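PDB 3E59: L-tyrosine isonitrile synthase, which builds the isonitrile group onto L-tyrosine, taking the carbon atom from C2 of ribulose 5-phosphate, in the biosynthesis of paerucumarin. Local coordinates for residues F67-R81 with V123-L137. Numbering follows the deposited sequence.
Sequences FPAKSPNPGKVLDSR and VRIGDAHISAYQDAL
Y133 lays one face of its ring against the backbone of A69, a CH-pi contact in which A69 CA stands 3.6 Å from the ring centroid and only 10° off the normal. The ring's rim is met by backbone oxygens: F67 O lies 3.4 Å from Y133 CE1, and S80 O approaches CD2, both near the ring plane. Such C-H edges carry slight positive charge, so the carbonyls probably add a weak electrostatic component. Because Y133 CG is anti to the backbone N (chi1 -173°), the ring projects from the helix between the two ends of the 67-81 loop. At the far end of the phenol, Y133 OH sits at the edge of the F67 ring, near its plane, while L137, one helical turn on, brings CD2 to 3.7 Å from F67 CB.

Just ahead of the helix, whose N-cap position is G126, I125 CD1 lies 3.9 Å from A69 CB and 3.3 Å from K70 O, and also borders the P72 ring at CD. Thus A69 has its CA on an aromatic face and its methyl against I125. A water bridges the two backbones, donating to S80 O (3.2 Å) and H129 O (2.8 Å).

Second-shell bonds hold the participants. E86 is hydrogen-bonded to Y133 OH through OE2 and forms a salt bridge with K70 NZ through OE1, tying both segments to helix 84-103. Within the loop, an ST turn at S71 and Asx turns at N73 and D79 shape the bend, the last closing through R81 N to D79 OD2 (3.2 Å). Overall, the loop following strand 60-64 of the parallel sheet packs along the opening turns of helix 127-144; helix 84-103 adjoins the F67-L137 end, and helix 193-210 the P72-V123 end.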
# COMPACT_ATOMS: atom_id res chain seq x y z
N PHE A 67 2.02 -1.79 3.68
CA PHE A 67 2.53 -1.83 5.06
C PHE A 67 3.98 -2.32 5.16
O PHE A 67 4.26 -3.32 5.85
CB PHE A 67 1.61 -2.66 5.96
CG PHE A 67 0.20 -2.12 6.09
CD1 PHE A 67 -0.83 -2.60 5.26
CD2 PHE A 67 -0.11 -1.19 7.08
CE1 PHE A 67 -2.15 -2.13 5.40
CE2 PHE A 67 -1.41 -0.70 7.22
CZ PHE A 67 -2.43 -1.18 6.39
N PRO A 68 4.91 -1.64 4.47
CA PRO A 68 6.32 -2.08 4.50
C PRO A 68 7.05 -1.72 5.79
O PRO A 68 7.72 -2.56 6.38
CB PRO A 68 6.94 -1.32 3.31
CG PRO A 68 6.14 -0.08 3.18
CD PRO A 68 4.72 -0.48 3.59
N ALA A 69 6.94 -0.46 6.19
CA ALA A 69 7.62 0.09 7.35
C ALA A 69 7.28 1.55 7.31
O ALA A 69 6.89 2.06 6.26
CB ALA A 69 9.14 -0.08 7.25
N LYS A 70 7.42 2.22 8.45
CA LYS A 70 7.22 3.66 8.50
C LYS A 70 8.31 4.37 7.67
O LYS A 70 9.43 3.88 7.54
CB LYS A 70 7.25 4.12 9.96
CG LYS A 70 6.05 4.96 10.40
CD LYS A 70 4.79 4.15 10.57
CE LYS A 70 3.77 4.87 11.44
NZ LYS A 70 2.50 5.23 10.75
N SER A 71 7.96 5.52 7.07
CA SER A 71 8.97 6.40 6.47
C SER A 71 10.12 6.66 7.46
O SER A 71 9.87 6.85 8.66
CB SER A 71 8.32 7.72 6.05
OG SER A 71 9.28 8.76 5.94
N PRO A 72 11.38 6.67 6.97
CA PRO A 72 12.52 6.90 7.87
C PRO A 72 12.64 8.36 8.30
O PRO A 72 13.47 8.68 9.14
CB PRO A 72 13.72 6.49 7.02
CG PRO A 72 13.29 6.76 5.60
CD PRO A 72 11.81 6.48 5.56
N ASN A 73 11.83 9.22 7.71
CA ASN A 73 11.85 10.65 8.00
C ASN A 73 11.03 10.95 9.26
O ASN A 73 9.80 10.83 9.23
CB ASN A 73 11.31 11.43 6.79
CG ASN A 73 11.47 12.94 6.92
OD1 ASN A 73 11.72 13.46 8.02
ND2 ASN A 73 11.32 13.65 5.80
N PRO A 74 11.70 11.38 10.35
CA PRO A 74 10.98 11.68 11.60
C PRO A 74 10.03 12.88 11.48
O PRO A 74 9.21 13.10 12.36
CB PRO A 74 12.11 12.00 12.61
CG PRO A 74 13.40 11.60 11.93
CD PRO A 74 13.15 11.65 10.47
N GLY A 75 10.16 13.64 10.41
CA GLY A 75 9.29 14.78 10.19
C GLY A 75 7.97 14.41 9.54
O GLY A 75 7.07 15.25 9.45
N LYS A 76 7.86 13.16 9.07
CA LYS A 76 6.67 12.68 8.34
C LYS A 76 5.76 11.77 9.18
O LYS A 76 4.55 11.72 8.96
CB LYS A 76 7.06 11.94 7.05
CG LYS A 76 7.77 12.77 5.98
CD LYS A 76 7.38 12.36 4.53
CE LYS A 76 7.33 10.86 4.32
NZ LYS A 76 7.17 10.46 2.88
N VAL A 77 6.36 11.07 10.14
CA VAL A 77 5.67 10.09 10.96
C VAL A 77 5.94 10.36 12.44
O VAL A 77 6.90 11.07 12.78
CB VAL A 77 6.10 8.64 10.60
CG1 VAL A 77 5.65 8.28 9.19
CG2 VAL A 77 7.61 8.44 10.75
N LEU A 78 5.09 9.81 13.32
CA LEU A 78 5.27 9.99 14.78
C LEU A 78 6.42 9.16 15.35
O LEU A 78 7.17 9.64 16.19
CB LEU A 78 3.98 9.67 15.54
CG LEU A 78 2.78 10.61 15.38
CD1 LEU A 78 1.53 9.85 15.74
CD2 LEU A 78 2.92 11.84 16.24
N ASP A 79 6.54 7.92 14.89
CA ASP A 79 7.59 7.01 15.36
C ASP A 79 7.77 5.93 14.30
O ASP A 79 7.08 5.95 13.28
CB ASP A 79 7.17 6.41 16.70
CG ASP A 79 8.23 5.54 17.33
OD1 ASP A 79 9.29 6.07 17.75
OD2 ASP A 79 7.99 4.31 17.43
N SER A 80 8.67 4.98 14.54
CA SER A 80 8.93 3.91 13.59
C SER A 80 7.92 2.76 13.69
O SER A 80 7.85 1.90 12.81
CB SER A 80 10.35 3.37 13.78
OG SER A 80 10.46 2.65 14.99
N ARG A 81 7.12 2.74 14.74
CA ARG A 81 6.17 1.65 14.93
C ARG A 81 4.81 1.99 14.30
O ARG A 81 4.48 3.16 14.13
CB ARG A 81 6.04 1.31 16.42
CG ARG A 81 5.54 2.45 17.28
CD ARG A 81 5.71 2.15 18.76
NE ARG A 81 5.51 3.36 19.55
CZ ARG A 81 6.45 3.96 20.27
NH1 ARG A 81 7.67 3.45 20.35
NH2 ARG A 81 6.15 5.06 20.94
N VAL A 123 15.11 2.18 0.01
CA VAL A 123 14.35 3.15 0.82
C VAL A 123 15.05 3.48 2.15
O VAL A 123 14.65 4.42 2.85
CB VAL A 123 12.85 2.74 1.01
CG1 VAL A 123 12.20 2.52 -0.36
CG2 VAL A 123 12.70 1.50 1.87
N ARG A 124 16.10 2.72 2.46
CA ARG A 124 17.00 3.02 3.57
C ARG A 124 16.37 2.84 4.96
O ARG A 124 16.52 3.66 5.86
CB ARG A 124 17.67 4.39 3.40
CG ARG A 124 18.66 4.43 2.21
CD ARG A 124 18.77 5.80 1.59
NE ARG A 124 19.73 5.81 0.48
CZ ARG A 124 20.08 6.89 -0.21
NH1 ARG A 124 19.54 8.07 0.06
NH2 ARG A 124 20.97 6.79 -1.19
N ILE A 125 15.67 1.72 5.10
CA ILE A 125 15.16 1.28 6.38
C ILE A 125 15.86 -0.05 6.62
O ILE A 125 15.79 -0.94 5.77
CB ILE A 125 13.61 1.15 6.36
CG1 ILE A 125 12.96 2.51 6.08
CG2 ILE A 125 13.07 0.57 7.68
CD1 ILE A 125 11.57 2.43 5.48
N GLY A 126 16.56 -0.16 7.75
CA GLY A 126 17.33 -1.37 8.07
C GLY A 126 16.42 -2.57 8.30
O GLY A 126 15.25 -2.40 8.65
N ASP A 127 16.96 -3.77 8.10
CA ASP A 127 16.17 -5.00 8.22
C ASP A 127 15.60 -5.26 9.62
O ASP A 127 14.57 -5.94 9.76
CB ASP A 127 17.00 -6.20 7.76
CG ASP A 127 17.03 -6.35 6.26
OD1 ASP A 127 18.10 -6.68 5.72
OD2 ASP A 127 15.97 -6.12 5.62
N ALA A 128 16.28 -4.74 10.64
CA ALA A 128 15.81 -4.81 12.03
C ALA A 128 14.56 -3.97 12.20
O ALA A 128 13.63 -4.38 12.89
CB ALA A 128 16.89 -4.34 13.00
N HIS A 129 14.54 -2.79 11.59
CA HIS A 129 13.36 -1.93 11.64
C HIS A 129 12.17 -2.59 10.96
O HIS A 129 11.05 -2.57 11.49
CB HIS A 129 13.65 -0.57 11.00
CG HIS A 129 14.38 0.39 11.89
ND1 HIS A 129 13.73 1.17 12.82
CD2 HIS A 129 15.70 0.68 12.00
CE1 HIS A 129 14.62 1.92 13.46
NE2 HIS A 129 15.82 1.63 12.98
N ILE A 130 12.42 -3.19 9.79
CA ILE A 130 11.39 -3.91 9.03
C ILE A 130 10.81 -5.08 9.85
O ILE A 130 9.59 -5.23 9.96
CB ILE A 130 11.91 -4.38 7.64
CG1 ILE A 130 12.22 -3.17 6.75
CG2 ILE A 130 10.90 -5.30 6.93
CD1 ILE A 130 13.20 -3.50 5.70
N SER A 131 11.69 -5.89 10.44
CA SER A 131 11.26 -7.00 11.29
C SER A 131 10.42 -6.54 12.49
O SER A 131 9.45 -7.19 12.83
CB SER A 131 12.45 -7.83 11.76
OG SER A 131 12.86 -8.73 10.75
N ALA A 132 10.82 -5.43 13.12
CA ALA A 132 10.06 -4.87 14.24
C ALA A 132 8.68 -4.36 13.81
O ALA A 132 7.68 -4.56 14.52
CB ALA A 132 10.86 -3.76 14.90
N TYR A 133 8.62 -3.71 12.65
CA TYR A 133 7.36 -3.24 12.08
C TYR A 133 6.43 -4.40 11.72
O TYR A 133 5.22 -4.33 11.99
CB TYR A 133 7.61 -2.35 10.86
CG TYR A 133 6.37 -1.68 10.30
CD1 TYR A 133 5.62 -2.29 9.29
CD2 TYR A 133 5.96 -0.43 10.77
CE1 TYR A 133 4.48 -1.67 8.76
CE2 TYR A 133 4.82 0.20 10.26
CZ TYR A 133 4.09 -0.43 9.26
OH TYR A 133 2.98 0.18 8.73
N GLN A 134 7.00 -5.44 11.11
CA GLN A 134 6.29 -6.67 10.76
C GLN A 134 5.62 -7.29 11.99
O GLN A 134 4.43 -7.59 11.97
CB GLN A 134 7.25 -7.69 10.12
CG GLN A 134 7.48 -7.51 8.61
CD GLN A 134 8.43 -8.54 8.00
OE1 GLN A 134 9.01 -8.31 6.94
NE2 GLN A 134 8.60 -9.68 8.67
N ASP A 135 6.41 -7.45 13.05
CA ASP A 135 5.97 -8.08 14.30
C ASP A 135 4.89 -7.26 14.98
O ASP A 135 3.92 -7.80 15.50
CB ASP A 135 7.16 -8.29 15.27
CG ASP A 135 8.20 -9.28 14.75
OD1 ASP A 135 7.88 -10.08 13.84
OD2 ASP A 135 9.35 -9.26 15.25
N ALA A 136 5.08 -5.94 14.97
CA ALA A 136 4.14 -5.01 15.59
C ALA A 136 2.82 -4.91 14.81
O ALA A 136 1.76 -4.75 15.40
CB ALA A 136 4.78 -3.64 15.75
N LEU A 137 2.90 -5.01 13.48
CA LEU A 137 1.70 -5.01 12.63
C LEU A 137 0.80 -6.22 12.88
O LEU A 137 -0.41 -6.07 13.03
CB LEU A 137 2.06 -4.94 11.15
CG LEU A 137 0.96 -4.41 10.23
CD1 LEU A 137 0.95 -2.88 10.24
CD2 LEU A 137 1.11 -4.94 8.81
O HOH W 1 10.26 -0.19 12.65